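Local coordinates for glutathione S-transferase (Vibrio parahaemolyticus, PDB 7MIQ), which probably catalyses the conjugation of glutathione to electrophilic substrates, as a dimeric glutathione S-transferase of the Gtt2 class, at residues A[45-57]-A[62-74]. Numbering follows the deposited sequence.
Sequences QKSVNGKVPLLEL and TICESVAICRYLD
Leu55 and Ile63 form an antiparallel hydrogen-bonded pair in the hairpin of strands 54-56 and 62-64. Leu55 N gives a nearly straight bond to Ile63 O (2.9 Å, 171°), and Ile63 N returns one to Leu55 O.

Other polar bonds tie the loop before strand 54-56 to strand 62-64 and the helix start. Thr62 OG1 donates to Lys46 O at 2.7 Å, in the carbonyl plane. Its chi1 of 57° turns the hydroxyl to that oxygen. Asn49 N makes a long bond to Cys64 SG (3.5 Å). The bond from Asn49 ND2 to Glu65 OE2 is short (2.9 Å) but bent (134°), arriving above the carboxylate plane. Asn49 OD1 closes an Asx turn with Lys51 N.

Most apolar contacts lie between residues 53-57 and the helix that begins at Ser66. Ile69 CD1 packs on Pro53 CG (3.8 Å), and Ile69 CG1 meets Leu55 CB. Leu57 CD2 touches Tyr72 CE1 at 3.5 Å.

Pro53 follows a cis peptide bond, a thioredoxin-fold hallmark. In GSTs its loop and this helix start usually line the glutathione site, probably also here. A water accepts from Glu65 N, at the N-cap, and donates to Pro53 O, satisfying both and joining the cis-proline loop to the helix.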
loop_
_atom_site.group_PDB
_atom_site.type_symbol
_atom_site.label_atom_id
_atom_site.label_comp_id
_atom_site.label_asym_id
_atom_site.label_seq_id
_atom_site.Cartn_x
_atom_site.Cartn_y
_atom_site.Cartn_z
ATOM N N GLN A 45 -14.995 -4.080 15.490
ATOM C CA GLN A 45 -14.365 -2.847 15.957
ATOM C C GLN A 45 -12.940 -3.072 16.453
ATOM O O GLN A 45 -12.154 -2.118 16.490
ATOM C CB GLN A 45 -15.206 -2.195 17.060
ATOM C CG GLN A 45 -15.050 -2.818 18.438
ATOM C CD GLN A 45 -15.673 -4.198 18.538
ATOM O OE1 GLN A 45 -16.596 -4.535 17.793
ATOM N NE2 GLN A 45 -15.169 -5.007 19.464
ATOM N N LYS A 46 -12.586 -4.308 16.823
ATOM C CA LYS A 46 -11.199 -4.641 17.132
ATOM C C LYS A 46 -10.297 -4.552 15.907
ATOM O O LYS A 46 -9.067 -4.539 16.060
ATOM C CB LYS A 46 -11.115 -6.049 17.736
ATOM C CG LYS A 46 -11.978 -6.250 18.984
ATOM C CD LYS A 46 -12.011 -7.713 19.427
ATOM C CE LYS A 46 -10.652 -8.181 19.925
ATOM N NZ LYS A 46 -10.621 -9.652 20.172
ATOM N N SER A 47 -10.877 -4.489 14.708
ATOM C CA SER A 47 -10.143 -4.395 13.453
ATOM C C SER A 47 -10.416 -3.036 12.819
ATOM O O SER A 47 -11.552 -2.746 12.427
ATOM C CB SER A 47 -10.550 -5.523 12.503
ATOM O OG SER A 47 -9.827 -5.463 11.283
ATOM N N VAL A 48 -9.374 -2.210 12.710
ATOM C CA VAL A 48 -9.546 -0.860 12.177
ATOM C C VAL A 48 -10.142 -0.908 10.777
ATOM O O VAL A 48 -10.999 -0.086 10.427
ATOM C CB VAL A 48 -8.207 -0.101 12.198
ATOM C CG1 VAL A 48 -8.287 1.142 11.320
ATOM C CG2 VAL A 48 -7.841 0.255 13.628
ATOM N N ASN A 49 -9.700 -1.854 9.951
ATOM C CA ASN A 49 -10.246 -1.988 8.607
ATOM C C ASN A 49 -11.466 -2.902 8.560
ATOM O O ASN A 49 -12.066 -3.060 7.490
ATOM C CB ASN A 49 -9.160 -2.478 7.633
ATOM C CG ASN A 49 -8.780 -3.940 7.832
ATOM O OD1 ASN A 49 -9.119 -4.564 8.837
ATOM N ND2 ASN A 49 -8.058 -4.490 6.862
ATOM N N GLY A 50 -11.847 -3.492 9.693
ATOM C CA GLY A 50 -13.038 -4.313 9.770
ATOM C C GLY A 50 -12.928 -5.670 9.119
ATOM O O GLY A 50 -13.954 -6.259 8.765
ATOM N N LYS A 51 -11.715 -6.195 8.957
ATOM C CA LYS A 51 -11.516 -7.426 8.211
ATOM C C LYS A 51 -10.521 -8.332 8.924
ATOM O O LYS A 51 -9.778 -7.904 9.811
ATOM C CB LYS A 51 -11.032 -7.142 6.779
ATOM C CG LYS A 51 -12.076 -6.486 5.887
ATOM C CD LYS A 51 -11.527 -6.209 4.498
ATOM C CE LYS A 51 -12.565 -5.526 3.620
ATOM N NZ LYS A 51 -13.032 -4.240 4.205
ATOM N N VAL A 52 -10.534 -9.602 8.528
ATOM C CA VAL A 52 -9.499 -10.565 8.897
ATOM C C VAL A 52 -8.437 -10.514 7.806
ATOM O O VAL A 52 -8.753 -10.163 6.659
ATOM C CB VAL A 52 -10.072 -11.984 9.059
ATOM C CG1 VAL A 52 -11.074 -12.032 10.197
ATOM C CG2 VAL A 52 -10.707 -12.460 7.758
ATOM N N PRO A 53 -7.174 -10.866 8.094
ATOM C CA PRO A 53 -6.654 -11.364 9.374
ATOM C C PRO A 53 -6.497 -10.285 10.442
ATOM O O PRO A 53 -6.385 -9.098 10.129
ATOM C CB PRO A 53 -5.286 -11.933 8.994
ATOM C CG PRO A 53 -4.863 -11.100 7.835
ATOM C CD PRO A 53 -6.126 -10.822 7.058
ATOM N N LEU A 54 -6.484 -10.716 11.700
ATOM C CA LEU A 54 -6.331 -9.815 12.837
ATOM C C LEU A 54 -5.381 -10.464 13.828
ATOM O O LEU A 54 -5.624 -11.589 14.273
ATOM C CB LEU A 54 -7.682 -9.519 13.498
ATOM C CG LEU A 54 -7.682 -8.514 14.656
ATOM C CD1 LEU A 54 -7.192 -7.148 14.187
ATOM C CD2 LEU A 54 -9.075 -8.406 15.274
ATOM N N LEU A 55 -4.300 -9.765 14.162
ATOM C CA LEU A 55 -3.321 -10.250 15.127
ATOM C C LEU A 55 -3.580 -9.601 16.479
ATOM O O LEU A 55 -3.738 -8.380 16.564
ATOM C CB LEU A 55 -1.897 -9.940 14.667
ATOM C CG LEU A 55 -0.801 -10.433 15.613
ATOM C CD1 LEU A 55 -0.729 -11.957 15.584
ATOM C CD2 LEU A 55 0.534 -9.813 15.250
ATOM N N GLU A 56 -3.624 -10.416 17.531
ATOM C CA GLU A 56 -3.857 -9.930 18.887
ATOM C C GLU A 56 -2.632 -10.249 19.731
ATOM O O GLU A 56 -2.269 -11.420 19.882
ATOM C CB GLU A 56 -5.115 -10.559 19.489
ATOM C CG GLU A 56 -5.544 -9.946 20.815
ATOM C CD GLU A 56 -6.788 -10.604 21.385
ATOM O OE1 GLU A 56 -6.834 -11.851 21.443
ATOM O OE2 GLU A 56 -7.723 -9.872 21.769
ATOM N N LEU A 57 -1.992 -9.213 20.264
ATOM C CA LEU A 57 -0.794 -9.378 21.071
ATOM C C LEU A 57 -1.157 -9.834 22.484
ATOM O O LEU A 57 -2.316 -9.789 22.903
ATOM C CB LEU A 57 -0.005 -8.069 21.127
ATOM C CG LEU A 57 0.315 -7.420 19.783
ATOM C CD1 LEU A 57 1.227 -6.215 19.966
ATOM C CD2 LEU A 57 0.934 -8.440 18.837
ATOM N N THR A 62 -4.398 -5.017 19.075
ATOM C CA THR A 62 -4.723 -5.675 17.814
ATOM C C THR A 62 -4.114 -4.936 16.630
ATOM O O THR A 62 -4.040 -3.702 16.617
ATOM C CB THR A 62 -6.237 -5.813 17.607
ATOM O OG1 THR A 62 -6.862 -4.525 17.666
ATOM C CG2 THR A 62 -6.842 -6.733 18.663
ATOM N N ILE A 63 -3.684 -5.711 15.636
ATOM C CA ILE A 63 -3.092 -5.210 14.401
ATOM C C ILE A 63 -3.833 -5.863 13.242
ATOM O O ILE A 63 -3.933 -7.093 13.187
ATOM C CB ILE A 63 -1.585 -5.528 14.323
ATOM C CG1 ILE A 63 -0.838 -4.899 15.505
ATOM C CG2 ILE A 63 -0.997 -5.058 12.995
ATOM C CD1 ILE A 63 0.576 -5.430 15.693
ATOM N N CYS A 64 -4.373 -5.048 12.338
ATOM C CA CYS A 64 -4.990 -5.540 11.112
ATOM C C CYS A 64 -4.125 -5.134 9.921
ATOM O O CYS A 64 -3.088 -4.485 10.088
ATOM C CB CYS A 64 -6.429 -5.027 10.981
ATOM S SG CYS A 64 -6.601 -3.258 10.644
ATOM N N GLU A 65 -4.572 -5.526 8.717
ATOM C CA GLU A 65 -3.832 -5.425 7.452
ATOM C C GLU A 65 -2.749 -6.495 7.376
ATOM O O GLU A 65 -1.863 -6.545 8.235
ATOM C CB GLU A 65 -3.209 -4.036 7.247
ATOM C CG GLU A 65 -4.207 -2.937 6.942
ATOM C CD GLU A 65 -4.920 -3.146 5.618
ATOM O OE1 GLU A 65 -4.289 -3.661 4.670
ATOM O OE2 GLU A 65 -6.115 -2.796 5.527
ATOM N N SER A 66 -2.805 -7.342 6.342
ATOM C CA SER A 66 -1.911 -8.496 6.274
ATOM C C SER A 66 -0.442 -8.083 6.311
ATOM O O SER A 66 0.369 -8.722 6.993
ATOM C CB SER A 66 -2.205 -9.313 5.015
ATOM O OG SER A 66 -2.059 -8.522 3.851
ATOM N N VAL A 67 -0.075 -7.021 5.589
ATOM C CA VAL A 67 1.329 -6.614 5.547
ATOM C C VAL A 67 1.781 -6.063 6.896
ATOM O O VAL A 67 2.925 -6.279 7.316
ATOM C CB VAL A 67 1.562 -5.600 4.412
ATOM C CG1 VAL A 67 3.026 -5.160 4.387
ATOM C CG2 VAL A 67 1.174 -6.211 3.077
ATOM N N ALA A 68 0.899 -5.348 7.598
ATOM C CA ALA A 68 1.257 -4.833 8.919
ATOM C C ALA A 68 1.443 -5.966 9.921
ATOM O O ALA A 68 2.332 -5.906 10.784
ATOM C CB ALA A 68 0.189 -3.852 9.403
ATOM N N ILE A 69 0.607 -7.002 9.829
ATOM C CA ILE A 69 0.784 -8.185 10.669
ATOM C C ILE A 69 2.120 -8.852 10.369
ATOM O O ILE A 69 2.859 -9.234 11.284
ATOM C CB ILE A 69 -0.396 -9.157 10.474
ATOM C CG1 ILE A 69 -1.691 -8.535 11.009
ATOM C CG2 ILE A 69 -0.113 -10.495 11.148
ATOM C CD1 ILE A 69 -2.952 -9.309 10.624
ATOM N N CYS A 70 2.459 -8.985 9.083
ATOM C CA CYS A 70 3.735 -9.593 8.712
ATOM C C CYS A 70 4.915 -8.772 9.219
ATOM O O CYS A 70 5.930 -9.335 9.647
ATOM C CB CYS A 70 3.823 -9.762 7.195
ATOM S SG CYS A 70 2.678 -10.987 6.505
ATOM N N ARG A 71 4.811 -7.440 9.166
ATOM C CA ARG A 71 5.910 -6.611 9.651
ATOM C C ARG A 71 6.149 -6.832 11.140
ATOM O O ARG A 71 7.300 -6.921 11.585
ATOM C CB ARG A 71 5.641 -5.133 9.358
ATOM C CG ARG A 71 6.814 -4.228 9.740
ATOM C CD ARG A 71 6.613 -2.765 9.344
ATOM N NE ARG A 71 6.413 -2.591 7.910
ATOM C CZ ARG A 71 7.375 -2.667 6.998
ATOM N NH1 ARG A 71 8.625 -2.943 7.332
ATOM N NH2 ARG A 71 7.073 -2.465 5.719
ATOM N N TYR A 72 5.076 -6.937 11.928
ATOM C CA TYR A 72 5.242 -7.214 13.353
ATOM C C TYR A 72 5.834 -8.601 13.574
ATOM O O TYR A 72 6.767 -8.772 14.371
ATOM C CB TYR A 72 3.904 -7.083 14.086
ATOM C CG TYR A 72 4.053 -7.177 15.590
ATOM C CD1 TYR A 72 4.056 -8.413 16.237
ATOM C CD2 TYR A 72 4.217 -6.034 16.361
ATOM C CE1 TYR A 72 4.210 -8.502 17.614
ATOM C CE2 TYR A 72 4.366 -6.113 17.735
ATOM C CZ TYR A 72 4.364 -7.348 18.355
ATOM O OH TYR A 72 4.520 -7.427 19.719
ATOM N N LEU A 73 5.299 -9.609 12.878
ATOM C CA LEU A 73 5.785 -10.975 13.048
ATOM C C LEU A 73 7.238 -11.117 12.625
ATOM O O LEU A 73 7.966 -11.942 13.189
ATOM C CB LEU A 73 4.917 -11.946 12.250
ATOM C CG LEU A 73 3.457 -12.077 12.686
ATOM C CD1 LEU A 73 2.669 -12.894 11.659
ATOM C CD2 LEU A 73 3.364 -12.696 14.068
ATOM N N ASP A 74 7.672 -10.341 11.627
ATOM C CA ASP A 74 9.069 -10.386 11.205
ATOM C C ASP A 74 9.999 -10.026 12.358
ATOM O O ASP A 74 11.062 -10.633 12.523
ATOM C CB ASP A 74 9.285 -9.445 10.018
ATOM C CG ASP A 74 10.651 -9.622 9.366
ATOM O OD1 ASP A 74 11.090 -10.777 9.197
ATOM O OD2 ASP A 74 11.275 -8.606 8.997
HETATM O O HOH W 1 -6.867 -7.314 8.104
#